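Local coordinates for putative hexose oxidase (Nonomuraea sp. ATCC 39727, PDB 5AWV), which probably oxidises the sugar of teicoplanin-type glycopeptide antibiotics, using an FAD cofactor attached covalently at two points, at residues G49-N55 with G359-K365. Numbering follows the deposited sequence.
Sequences GANSRFN and GRGPASK. With NAG (2-acetamido-2-deoxy-beta-D-glucopyranose), chain B.
The R360 side chain runs along the loop 49-55 and hydrogen-bonds two of its carbonyls: NH1 gives to G49 O at 2.8 Å, from above that carbonyl's plane, and NH2 to F54 O at 3.3 Å, nearly in the guanidinium plane. The N51 amide works on both segments. Its ND2 donates almost straight to S364 O (2.9 Å, 174°), while OD1 takes R53 N at 3.0 Å, closing an Asx turn at the start of the type I turn N51-F54, and accepts weakly from S364 N. S364 O has a second donor, R53 NH1. S52 OG donates to G361 O at 2.7 Å, on a lone pair; G361 N returns a backbone bond to A50 O. Here the FAD-domain side, with A50 beside the flavin-linked H91, meets the start of edge strand 363-371 of the seven-stranded substrate-domain sheet. Both guanidiniums are also packed on a face. With CG anti to the backbone N (chi1 -170°) and the chain extended to NE, that of R360 lies with one face against S52 CA; that of R53 carries F54 CE1 over one face. Nearby, K365 NZ forms a salt bridge with D475. On the glycan, NAG O3 donates to R360 O at 3.0 Å.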
ATOM      1  N   GLY A  49       1.473  13.370   2.791  1.00 20.75           N
ATOM      2  CA  GLY A  49       0.475  12.581   2.080  1.00 20.83           C
ATOM      3  C   GLY A  49       0.598  12.727   0.577  1.00 21.78           C
ATOM      4  O   GLY A  49       0.903  13.816   0.069  1.00 19.24           O
ATOM      5  N   ALA A  50       0.336  11.621  -0.139  1.00 19.56           N
ATOM      6  CA  ALA A  50       0.323  11.579  -1.588  1.00 19.77           C
ATOM      7  C   ALA A  50      -0.809  12.339  -2.273  1.00 21.51           C
ATOM      8  O   ALA A  50      -0.598  12.973  -3.333  1.00 20.54           O
ATOM      9  CB  ALA A  50       0.306  10.153  -2.073  1.00 20.31           C
ATOM     10  N   ASN A  51      -2.004  12.278  -1.720  1.00 19.40           N
ATOM     11  CA  ASN A  51      -3.116  12.836  -2.376  1.00 21.24           C
ATOM     12  C   ASN A  51      -3.388  14.240  -1.843  1.00 20.60           C
ATOM     13  O   ASN A  51      -3.867  14.410  -0.731  1.00 21.18           O
ATOM     14  CB  ASN A  51      -4.326  11.898  -2.257  1.00 20.02           C
ATOM     15  CG  ASN A  51      -5.537  12.354  -3.092  1.00 19.88           C
ATOM     16  OD1 ASN A  51      -5.683  13.526  -3.454  1.00 18.69           O
ATOM     17  ND2 ASN A  51      -6.381  11.403  -3.454  1.00 25.60           N
ATOM     18  N   SER A  52      -3.106  15.247  -2.674  1.00 20.75           N
ATOM     19  CA  SER A  52      -3.291  16.650  -2.281  1.00 21.96           C
ATOM     20  C   SER A  52      -4.722  17.138  -2.136  1.00 22.86           C
ATOM     21  O   SER A  52      -4.913  18.193  -1.697  1.00 24.36           O
ATOM     22  CB  SER A  52      -2.468  17.580  -3.231  1.00 25.39           C
ATOM     23  OG  SER A  52      -2.989  17.389  -4.522  1.00 23.99           O
ATOM     24  N   ARG A  53      -5.727  16.323  -2.326  1.00 21.88           N
ATOM     25  CA  ARG A  53      -7.077  16.622  -1.896  1.00 24.68           C
ATOM     26  C   ARG A  53      -7.256  16.774  -0.385  1.00 25.68           C
ATOM     27  O   ARG A  53      -8.142  17.473   0.044  1.00 27.52           O
ATOM     28  CB  ARG A  53      -7.970  15.562  -2.469  1.00 24.91           C
ATOM     29  CG  ARG A  53      -9.452  15.688  -2.216  1.00 30.52           C
ATOM     30  CD  ARG A  53     -10.160  14.724  -3.137  1.00 30.33           C
ATOM     31  NE  ARG A  53     -11.292  14.121  -2.510  1.00 40.54           N
ATOM     32  CZ  ARG A  53     -11.494  12.800  -2.414  1.00 43.79           C
ATOM     33  NH1 ARG A  53     -10.648  11.826  -2.957  1.00 38.01           N
ATOM     34  NH2 ARG A  53     -12.599  12.442  -1.777  1.00 41.45           N
ATOM     35  N   PHE A  54      -6.425  16.131   0.420  1.00 22.79           N
ATOM     36  CA  PHE A  54      -6.610  16.090   1.866  1.00 24.14           C
ATOM     37  C   PHE A  54      -5.573  16.902   2.653  1.00 27.73           C
ATOM     38  O   PHE A  54      -4.356  16.785   2.429  1.00 27.59           O
ATOM     39  CB  PHE A  54      -6.522  14.640   2.329  1.00 25.73           C
ATOM     40  CG  PHE A  54      -7.272  13.657   1.461  1.00 24.09           C
ATOM     41  CD1 PHE A  54      -8.615  13.834   1.234  1.00 26.13           C
ATOM     42  CD2 PHE A  54      -6.647  12.551   0.954  1.00 26.94           C
ATOM     43  CE1 PHE A  54      -9.346  12.910   0.483  1.00 25.43           C
ATOM     44  CE2 PHE A  54      -7.346  11.657   0.153  1.00 26.48           C
ATOM     45  CZ  PHE A  54      -8.697  11.838  -0.075  1.00 24.51           C
ATOM     46  N   ASN A  55      -6.062  17.621   3.669  1.00 25.29           N
ATOM     47  CA  ASN A  55      -5.223  18.430   4.530  1.00 27.78           C
ATOM     48  C   ASN A  55      -5.734  18.397   5.909  1.00 24.90           C
ATOM     49  O   ASN A  55      -6.933  18.343   6.111  1.00 27.17           O
ATOM     50  CB  ASN A  55      -5.236  19.913   4.105  1.00 32.07           C
ATOM     51  CG  ASN A  55      -4.465  20.107   2.846  1.00 39.18           C
ATOM     52  OD1 ASN A  55      -5.066  20.167   1.783  1.00 45.44           O
ATOM     53  ND2 ASN A  55      -3.136  20.048   2.925  1.00 40.46           N
ATOM     54  N   GLY A 359       6.412  11.337  -3.699  1.00 73.69           N
ATOM     55  CA  GLY A 359       5.777  12.211  -2.710  1.00 63.16           C
ATOM     56  C   GLY A 359       4.421  12.761  -3.106  1.00 59.48           C
ATOM     57  O   GLY A 359       3.565  11.998  -3.556  1.00 59.20           O
ATOM     58  N   ARG A 360       4.217  14.076  -2.929  1.00 49.90           N
ATOM     59  CA  ARG A 360       2.871  14.665  -3.000  1.00 41.90           C
ATOM     60  C   ARG A 360       2.428  14.906  -4.426  1.00 40.57           C
ATOM     61  O   ARG A 360       3.087  15.592  -5.176  1.00 41.37           O
ATOM     62  CB  ARG A 360       2.802  15.964  -2.230  1.00 40.00           C
ATOM     63  CG  ARG A 360       1.373  16.483  -2.064  1.00 36.74           C
ATOM     64  CD  ARG A 360       1.380  17.591  -1.029  1.00 33.10           C
ATOM     65  NE  ARG A 360       0.095  18.031  -0.519  1.00 28.89           N
ATOM     66  CZ  ARG A 360      -0.674  17.397   0.349  1.00 31.29           C
ATOM     67  NH1 ARG A 360      -0.403  16.157   0.753  1.00 32.15           N
ATOM     68  NH2 ARG A 360      -1.802  17.975   0.746  1.00 34.90           N
ATOM     69  N   GLY A 361       1.256  14.402  -4.767  1.00 39.40           N
ATOM     70  CA  GLY A 361       0.771  14.396  -6.139  1.00 41.94           C
ATOM     71  C   GLY A 361      -0.427  15.290  -6.339  1.00 40.61           C
ATOM     72  O   GLY A 361      -0.858  15.929  -5.422  1.00 42.73           O
ATOM     73  N   PRO A 362      -1.001  15.292  -7.543  1.00 39.65           N
ATOM     74  CA  PRO A 362      -2.223  16.053  -7.781  1.00 35.72           C
ATOM     75  C   PRO A 362      -3.422  15.411  -7.071  1.00 28.92           C
ATOM     76  O   PRO A 362      -3.338  14.318  -6.501  1.00 34.19           O
ATOM     77  CB  PRO A 362      -2.378  15.974  -9.307  1.00 39.01           C
ATOM     78  CG  PRO A 362      -1.873  14.591  -9.599  1.00 43.29           C
ATOM     79  CD  PRO A 362      -0.786  14.274  -8.588  1.00 42.06           C
ATOM     80  N   ALA A 363      -4.503  16.132  -7.037  1.00 24.02           N
ATOM     81  CA  ALA A 363      -5.665  15.731  -6.336  1.00 24.05           C
ATOM     82  C   ALA A 363      -6.377  14.619  -7.186  1.00 23.09           C
ATOM     83  O   ALA A 363      -6.406  14.708  -8.373  1.00 27.37           O
ATOM     84  CB  ALA A 363      -6.523  16.948  -6.127  1.00 22.99           C
ATOM     85  N   SER A 364      -6.860  13.541  -6.588  1.00 21.71           N
ATOM     86  CA  SER A 364      -7.508  12.490  -7.335  1.00 19.26           C
ATOM     87  C   SER A 364      -8.567  11.795  -6.508  1.00 19.42           C
ATOM     88  O   SER A 364      -8.597  11.906  -5.283  1.00 18.64           O
ATOM     89  CB  SER A 364      -6.419  11.509  -7.833  1.00 21.45           C
ATOM     90  OG  SER A 364      -5.933  10.742  -6.750  1.00 21.01           O
ATOM     91  N   LYS A 365      -9.451  11.079  -7.171  1.00 18.97           N
ATOM     92  CA  LYS A 365     -10.432  10.200  -6.538  1.00 17.91           C
ATOM     93  C   LYS A 365     -10.480   8.917  -7.321  1.00 21.30           C
ATOM     94  O   LYS A 365     -10.670   8.934  -8.559  1.00 17.87           O
ATOM     95  CB  LYS A 365     -11.809  10.835  -6.579  1.00 21.32           C
ATOM     96  CG  LYS A 365     -12.975   9.973  -6.177  1.00 21.42           C
ATOM     97  CD  LYS A 365     -12.967   9.768  -4.730  1.00 24.16           C
ATOM     98  CE  LYS A 365     -14.196   9.032  -4.263  1.00 23.99           C
ATOM     99  NZ  LYS A 365     -14.011   8.710  -2.822  1.00 24.82           N
TER
HETATM  100  C1  NAG B 103       3.236  13.858 -10.477  1.00138.86           C
HETATM  101  C2  NAG B 103       3.925  14.480  -9.273  1.00135.55           C
HETATM  102  C3  NAG B 103       3.258  15.800  -8.907  1.00133.56           C
HETATM  103  C4  NAG B 103       3.191  16.752 -10.091  1.00129.45           C
HETATM  104  C5  NAG B 103       2.666  16.043 -11.335  1.00128.27           C
HETATM  105  C6  NAG B 103       2.776  17.005 -12.503  1.00118.26           C
HETATM  106  C7  NAG B 103       4.708  13.311  -7.193  1.00142.42           C
HETATM  107  C8  NAG B 103       6.048  14.094  -7.199  1.00131.85           C
HETATM  108  N2  NAG B 103       3.793  13.525  -8.160  1.00136.50           N
HETATM  109  O3  NAG B 103       4.016  16.428  -7.870  1.00137.04           O
HETATM  110  O4  NAG B 103       2.280  17.815  -9.749  1.00116.57           O
HETATM  111  O5  NAG B 103       3.405  14.793 -11.585  1.00138.22           O
HETATM  112  O6  NAG B 103       1.845  16.449 -13.433  1.00107.61           O
HETATM  113  O7  NAG B 103       4.516  12.464  -6.326  1.00154.64           O
HETATM  114  O   HOH W   1      -0.374  15.275   3.836  1.00 16.94           O
HETATM  115  O   HOH W   2      -2.639  14.099   1.711  1.00 24.33           O
HETATM  116  O   HOH W   3     -14.385  10.891  -0.963  1.00 28.38           O